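Leucine-rich repeat protein (Bacteroides thetaiotaomicron, PDB 4ECN) is of unknown function but, as an extracellular leucine-rich repeat protein with DUF4458 domains, probably binds other proteins. Local coordinates at residues S153-V158 / S232-Q237; F688-F693 / G722-T727. All coordinates share one frame; numbering follows the deposited sequence.

Contact 1: S153-V158 / S232-Q237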
loop_
_atom_site.group_PDB
_atom_site.type_symbol
_atom_site.label_atom_id
_atom_site.label_comp_id
_atom_site.label_asym_id
_atom_site.label_seq_id
_atom_site.Cartn_x
_atom_site.Cartn_y
_atom_site.Cartn_z
ATOM N N SER A 153 38.723 -29.214 18.531
ATOM C CA SER A 153 38.572 -30.639 18.264
ATOM C C SER A 153 37.073 -30.936 18.335
ATOM O O SER A 153 36.385 -30.246 19.082
ATOM C CB SER A 153 39.385 -31.447 19.273
ATOM O OG SER A 153 39.155 -31.013 20.606
ATOM N N ASN A 154 36.548 -31.833 17.511
ATOM C CA ASN A 154 35.121 -32.204 17.421
ATOM C C ASN A 154 34.323 -31.140 16.525
ATOM O O ASN A 154 33.083 -31.130 16.519
ATOM C CB ASN A 154 34.391 -32.516 18.793
ATOM C CG ASN A 154 33.880 -31.424 19.734
ATOM O OD1 ASN A 154 33.575 -30.275 19.350
ATOM N ND2 ASN A 154 33.669 -31.829 20.998
ATOM N N ILE A 155 35.055 -30.380 15.671
ATOM C CA ILE A 155 34.528 -29.642 14.516
ATOM C C ILE A 155 34.514 -30.709 13.418
ATOM O O ILE A 155 35.592 -31.213 13.087
ATOM C CB ILE A 155 35.316 -28.338 14.128
ATOM C CG1 ILE A 155 35.111 -27.190 15.105
ATOM C CG2 ILE A 155 34.979 -27.884 12.703
ATOM C CD1 ILE A 155 36.087 -25.986 14.866
ATOM N N ARG A 156 33.354 -31.124 12.904
ATOM C CA ARG A 156 33.350 -32.208 11.913
ATOM C C ARG A 156 33.210 -31.696 10.466
ATOM O O ARG A 156 33.781 -32.298 9.548
ATOM C CB ARG A 156 32.220 -33.189 12.226
ATOM C CG ARG A 156 32.350 -33.830 13.609
ATOM C CD ARG A 156 33.258 -35.041 13.637
ATOM N NE ARG A 156 33.464 -35.492 15.012
ATOM C CZ ARG A 156 34.557 -35.241 15.726
ATOM N NH1 ARG A 156 35.574 -34.576 15.187
ATOM N NH2 ARG A 156 34.655 -35.677 16.975
ATOM N N TYR A 157 32.437 -30.606 10.272
ATOM C CA TYR A 157 32.156 -29.976 8.978
ATOM C C TYR A 157 32.230 -28.452 9.072
ATOM O O TYR A 157 31.983 -27.880 10.137
ATOM C CB TYR A 157 30.772 -30.397 8.456
ATOM C CG TYR A 157 30.704 -31.867 8.117
ATOM C CD1 TYR A 157 31.126 -32.338 6.877
ATOM C CD2 TYR A 157 30.256 -32.798 9.051
ATOM C CE1 TYR A 157 31.118 -33.701 6.578
ATOM C CE2 TYR A 157 30.237 -34.163 8.763
ATOM C CZ TYR A 157 30.659 -34.612 7.521
ATOM O OH TYR A 157 30.614 -35.958 7.234
ATOM N N VAL A 158 32.569 -27.798 7.948
ATOM C CA VAL A 158 32.653 -26.347 7.889
ATOM C C VAL A 158 32.045 -25.828 6.556
ATOM O O VAL A 158 32.002 -26.549 5.552
ATOM C CB VAL A 158 34.112 -25.858 8.089
ATOM C CG1 VAL A 158 34.959 -26.047 6.834
ATOM C CG2 VAL A 158 34.150 -24.410 8.554
ATOM N N SER A 232 25.023 -30.669 13.975
ATOM C CA SER A 232 24.611 -29.455 14.686
ATOM C C SER A 232 25.582 -28.277 14.488
ATOM O O SER A 232 26.794 -28.470 14.452
ATOM C CB SER A 232 24.490 -29.741 16.178
ATOM O OG SER A 232 23.586 -30.806 16.415
ATOM N N GLU A 233 25.018 -27.057 14.411
ATOM C CA GLU A 233 25.717 -25.781 14.252
ATOM C C GLU A 233 26.561 -25.461 15.492
ATOM O O GLU A 233 26.063 -25.572 16.614
ATOM C CB GLU A 233 24.664 -24.695 14.034
ATOM C CG GLU A 233 25.067 -23.547 13.132
ATOM C CD GLU A 233 23.913 -23.033 12.289
ATOM O OE1 GLU A 233 22.777 -22.941 12.809
ATOM O OE2 GLU A 233 24.146 -22.719 11.100
ATOM N N LEU A 234 27.835 -25.091 15.307
ATOM C CA LEU A 234 28.716 -24.765 16.431
ATOM C C LEU A 234 28.804 -23.247 16.613
ATOM O O LEU A 234 28.633 -22.765 17.733
ATOM C CB LEU A 234 30.104 -25.378 16.234
ATOM C CG LEU A 234 30.173 -26.897 16.378
ATOM C CD1 LEU A 234 31.508 -27.432 15.929
ATOM C CD2 LEU A 234 29.941 -27.307 17.807
ATOM N N GLU A 235 29.035 -22.501 15.508
ATOM C CA GLU A 235 29.116 -21.039 15.456
ATOM C C GLU A 235 29.094 -20.538 14.012
ATOM O O GLU A 235 29.389 -21.286 13.082
ATOM C CB GLU A 235 30.378 -20.495 16.168
ATOM C CG GLU A 235 31.674 -20.690 15.396
ATOM C CD GLU A 235 32.903 -20.030 15.982
ATOM O OE1 GLU A 235 32.758 -19.006 16.688
ATOM O OE2 GLU A 235 34.022 -20.514 15.694
ATOM N N THR A 236 28.805 -19.256 13.845
ATOM C CA THR A 236 28.818 -18.580 12.560
ATOM C C THR A 236 29.537 -17.276 12.808
ATOM O O THR A 236 29.187 -16.551 13.747
ATOM C CB THR A 236 27.400 -18.430 11.949
ATOM O OG1 THR A 236 26.768 -19.704 11.864
ATOM C CG2 THR A 236 27.437 -17.862 10.560
ATOM N N GLN A 237 30.583 -17.005 12.033
ATOM C CA GLN A 237 31.325 -15.772 12.234
ATOM C C GLN A 237 31.656 -15.083 10.933
ATOM O O GLN A 237 31.928 -15.748 9.930
ATOM C CB GLN A 237 32.645 -16.037 12.980
ATOM C CG GLN A 237 32.545 -16.656 14.370
ATOM C CD GLN A 237 31.902 -15.815 15.439
ATOM O OE1 GLN A 237 31.915 -14.583 15.409
ATOM N NE2 GLN A 237 31.398 -16.481 16.465
#

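Contact 2: F688-F693 / G722-T727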
loop_
_atom_site.group_PDB
_atom_site.type_symbol
_atom_site.label_atom_id
_atom_site.label_comp_id
_atom_site.label_asym_id
_atom_site.label_seq_id
_atom_site.Cartn_x
_atom_site.Cartn_y
_atom_site.Cartn_z
ATOM N N PHE A 688 -37.042 24.598 1.249
ATOM C CA PHE A 688 -35.683 25.094 1.462
ATOM C C PHE A 688 -35.319 25.001 2.985
ATOM O O PHE A 688 -36.159 25.344 3.825
ATOM C CB PHE A 688 -35.573 26.517 0.928
ATOM C CG PHE A 688 -34.204 27.101 1.110
ATOM C CD1 PHE A 688 -33.873 27.785 2.274
ATOM C CD2 PHE A 688 -33.231 26.951 0.126
ATOM C CE1 PHE A 688 -32.598 28.306 2.450
ATOM C CE2 PHE A 688 -31.967 27.518 0.285
ATOM C CZ PHE A 688 -31.654 28.173 1.454
ATOM N N PRO A 689 -34.101 24.519 3.361
ATOM C CA PRO A 689 -33.810 24.281 4.784
ATOM C C PRO A 689 -33.512 25.552 5.599
ATOM O O PRO A 689 -32.417 25.721 6.146
ATOM C CB PRO A 689 -32.594 23.365 4.733
ATOM C CG PRO A 689 -31.916 23.721 3.473
ATOM C CD PRO A 689 -32.996 24.039 2.503
ATOM N N THR A 690 -34.544 26.388 5.777
ATOM C CA THR A 690 -34.529 27.623 6.589
ATOM C C THR A 690 -33.925 27.339 7.988
ATOM O O THR A 690 -33.149 28.137 8.522
ATOM C CB THR A 690 -35.973 28.157 6.704
ATOM O OG1 THR A 690 -36.515 28.314 5.392
ATOM C CG2 THR A 690 -36.064 29.466 7.471
ATOM N N GLU A 691 -34.274 26.165 8.531
ATOM C CA GLU A 691 -33.843 25.568 9.793
ATOM C C GLU A 691 -32.346 25.723 10.025
ATOM O O GLU A 691 -31.918 25.807 11.172
ATOM C CB GLU A 691 -34.184 24.070 9.788
ATOM C CG GLU A 691 -35.560 23.747 9.216
ATOM C CD GLU A 691 -35.644 23.419 7.738
ATOM O OE1 GLU A 691 -35.092 22.371 7.334
ATOM O OE2 GLU A 691 -36.355 24.144 7.005
ATOM N N LEU A 692 -31.549 25.706 8.945
ATOM C CA LEU A 692 -30.109 25.842 9.028
ATOM C C LEU A 692 -29.702 27.287 9.326
ATOM O O LEU A 692 -28.817 27.524 10.127
ATOM C CB LEU A 692 -29.473 25.384 7.720
ATOM C CG LEU A 692 -29.628 23.915 7.331
ATOM C CD1 LEU A 692 -29.050 23.655 5.939
ATOM C CD2 LEU A 692 -28.962 23.009 8.327
ATOM N N PHE A 693 -30.359 28.248 8.705
ATOM C CA PHE A 693 -30.045 29.658 8.827
ATOM C C PHE A 693 -30.635 30.230 10.118
ATOM O O PHE A 693 -29.937 30.938 10.859
ATOM C CB PHE A 693 -30.564 30.384 7.576
ATOM C CG PHE A 693 -29.895 29.812 6.342
ATOM C CD1 PHE A 693 -28.581 30.152 6.025
ATOM C CD2 PHE A 693 -30.532 28.848 5.571
ATOM C CE1 PHE A 693 -27.933 29.565 4.937
ATOM C CE2 PHE A 693 -29.885 28.263 4.483
ATOM C CZ PHE A 693 -28.597 28.642 4.156
ATOM N N GLY A 722 -35.847 41.387 9.685
ATOM C CA GLY A 722 -34.452 41.201 10.032
ATOM C C GLY A 722 -33.833 40.100 9.214
ATOM O O GLY A 722 -34.456 39.581 8.279
ATOM N N ASN A 723 -32.596 39.758 9.560
ATOM C CA ASN A 723 -31.806 38.687 8.957
ATOM C C ASN A 723 -31.285 37.776 10.015
ATOM O O ASN A 723 -31.060 38.222 11.139
ATOM C CB ASN A 723 -30.630 39.234 8.138
ATOM C CG ASN A 723 -31.004 39.874 6.842
ATOM O OD1 ASN A 723 -31.796 39.347 6.053
ATOM N ND2 ASN A 723 -30.344 40.969 6.542
ATOM N N TYR A 724 -31.040 36.515 9.652
ATOM C CA TYR A 724 -30.433 35.579 10.583
ATOM C C TYR A 724 -28.920 35.907 10.667
ATOM O O TYR A 724 -28.326 36.401 9.700
ATOM C CB TYR A 724 -30.724 34.126 10.195
ATOM C CG TYR A 724 -32.192 33.755 10.296
ATOM C CD1 TYR A 724 -32.901 33.937 11.484
ATOM C CD2 TYR A 724 -32.847 33.136 9.236
ATOM C CE1 TYR A 724 -34.238 33.559 11.594
ATOM C CE2 TYR A 724 -34.178 32.729 9.343
ATOM C CZ TYR A 724 -34.871 32.941 10.524
ATOM O OH TYR A 724 -36.199 32.571 10.614
ATOM N N LYS A 725 -28.356 35.728 11.883
ATOM C CA LYS A 725 -27.017 36.034 12.389
ATOM C C LYS A 725 -25.898 35.730 11.390
ATOM O O LYS A 725 -25.001 36.571 11.262
ATOM C CB LYS A 725 -26.801 35.210 13.660
ATOM C CG LYS A 725 -25.533 35.426 14.488
ATOM C CD LYS A 725 -25.436 34.284 15.502
ATOM C CE LYS A 725 -24.344 34.429 16.523
ATOM N NZ LYS A 725 -24.408 33.323 17.520
ATOM N N ASN A 726 -25.920 34.562 10.694
ATOM C CA ASN A 726 -24.785 34.218 9.830
ATOM C C ASN A 726 -25.092 34.069 8.330
ATOM O O ASN A 726 -24.178 33.706 7.572
ATOM C CB ASN A 726 -24.175 32.923 10.301
ATOM C CG ASN A 726 -23.302 33.105 11.506
ATOM O OD1 ASN A 726 -22.496 34.055 11.593
ATOM N ND2 ASN A 726 -23.401 32.161 12.443
ATOM N N THR A 727 -26.312 34.437 7.888
ATOM C CA THR A 727 -26.743 34.390 6.482
ATOM C C THR A 727 -25.704 35.104 5.551
ATOM O O THR A 727 -25.433 34.591 4.475
ATOM C CB THR A 727 -28.144 35.031 6.349
ATOM O OG1 THR A 727 -29.038 34.385 7.241
ATOM C CG2 THR A 727 -28.720 34.897 4.960
HETATM O O HOH W 1 -27.641 32.267 9.954
#

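Contact 1: S153-V158 / S232-Q237
Ile155 and Leu234 lie nearest across the two backbones, their CA atoms 7.8 Å apart, too far for strand pairing, and no hydrogen bond joins the segments. Strand 214-227 is the common neighbour instead, pairing antiparallel with both strand 157-164 and strand 230-238. The link across is one apolar touch: Leu234 points toward 153-158 and sets its CD1 branch 3.7 Å from CG1 of Ile155. The Leu234 side chain reaches this place with CG anti to its own carbonyl carbon (chi1 -71°), and crosses that of Ile155 at a slant. The same CD1 methyl also comes within 4.1 Å of the backbone O of Asn154, a plain van der Waals approach. Tyr150 packs on both Ile155 and Leu234, and Val178 and Ile259 add to the apolar surroundings of Ile155. Beside this patch, the buried carboxylate of Glu235 is met at OE1 by Gln237 NE2 at 2.9 Å, from the anti side and 33° out of the carboxylate plane. The hydroxyls of Tyr150 and Tyr221 and the backbone N of Leu261 and Lys262 also bond to it, which probably favours the ionised form. Arg156 and Tyr157 together face Tyr224 in a classic beta bulge, where the incoming loop enters the mixed beta sheet of a DUF4458 domain, a family of the transthyretin clan.

Contact 2: F688-F693 / G722-T727
Tyr724 lays its side chain alongside the end of segment 688-693, against the backbone and CB of Phe693 more than against the aromatic ring. The two ring planes are only about 18° from parallel, yet the rings sit side by side with centres about 7.9 Å apart, so they do not stack. Contact runs instead through the near part of the tyrosine: CD2 lies 3.9 Å from CB of Phe693, and CB of Tyr724 approaches the Phe693 carbonyl O to 3.4 Å. With CG anti to the carbonyl carbon of Tyr724 (chi1 -66°), the ring is carried back along the helix toward Thr690, whose CG2 methyl comes obliquely to CE2 at 4.2 Å. The OG1 of Thr690 is engaged by the backbone O of Ser716. Helix 690-694 connects parallel strands 675-679 and 701-703, while the loop 722-727 belongs to the next connection, ahead of strand 732-734; the contact therefore packs successive turns of the leucine-rich repeat solenoid beside each other, away from its parallel sheet. Replacing Tyr724 by alanine removes the ring and would probably leave the Thr690 methyl and the Phe693 CB without their aromatic neighbour. The backbones are tied by one water, which donates to Phe693 O at 2.8 Å and accepts from Asn726 N at 3.0 Å. Asn726 lies within the type I turn from Tyr724 to Thr727, and its ND2 bonds to Gly696 O, a second polar tie to the chain just beyond the helix. Thr727, the last residue of the turn, comes obliquely to Phe693, with OG1 4.3 Å from the phenylalanine CB and within weak hydrogen-bonding range of Leu717 O.

How the contacts relate
Contacts 1 and 2 lie on opposite sides of the chain's centre, with their own centres 85 Å apart and their nearest atoms about 69 Å apart. They come in series: 153-158 and 232-237 close within the second DUF4458 domain before 688-693 and 722-727 meet far along the repeats. No sheet is shared. Contact 1 belongs to the mixed sheet that includes strands 157-164 and 230-238, contact 2 to connections of the parallel sheet running from 623-625 to 857-859. Between them along the chain lies another ten-strand sheet, whose strand 317-319 contains Val317 of the sodium site. The protein is thus a long modular chain, each contact packing neighbouring parts of its own module.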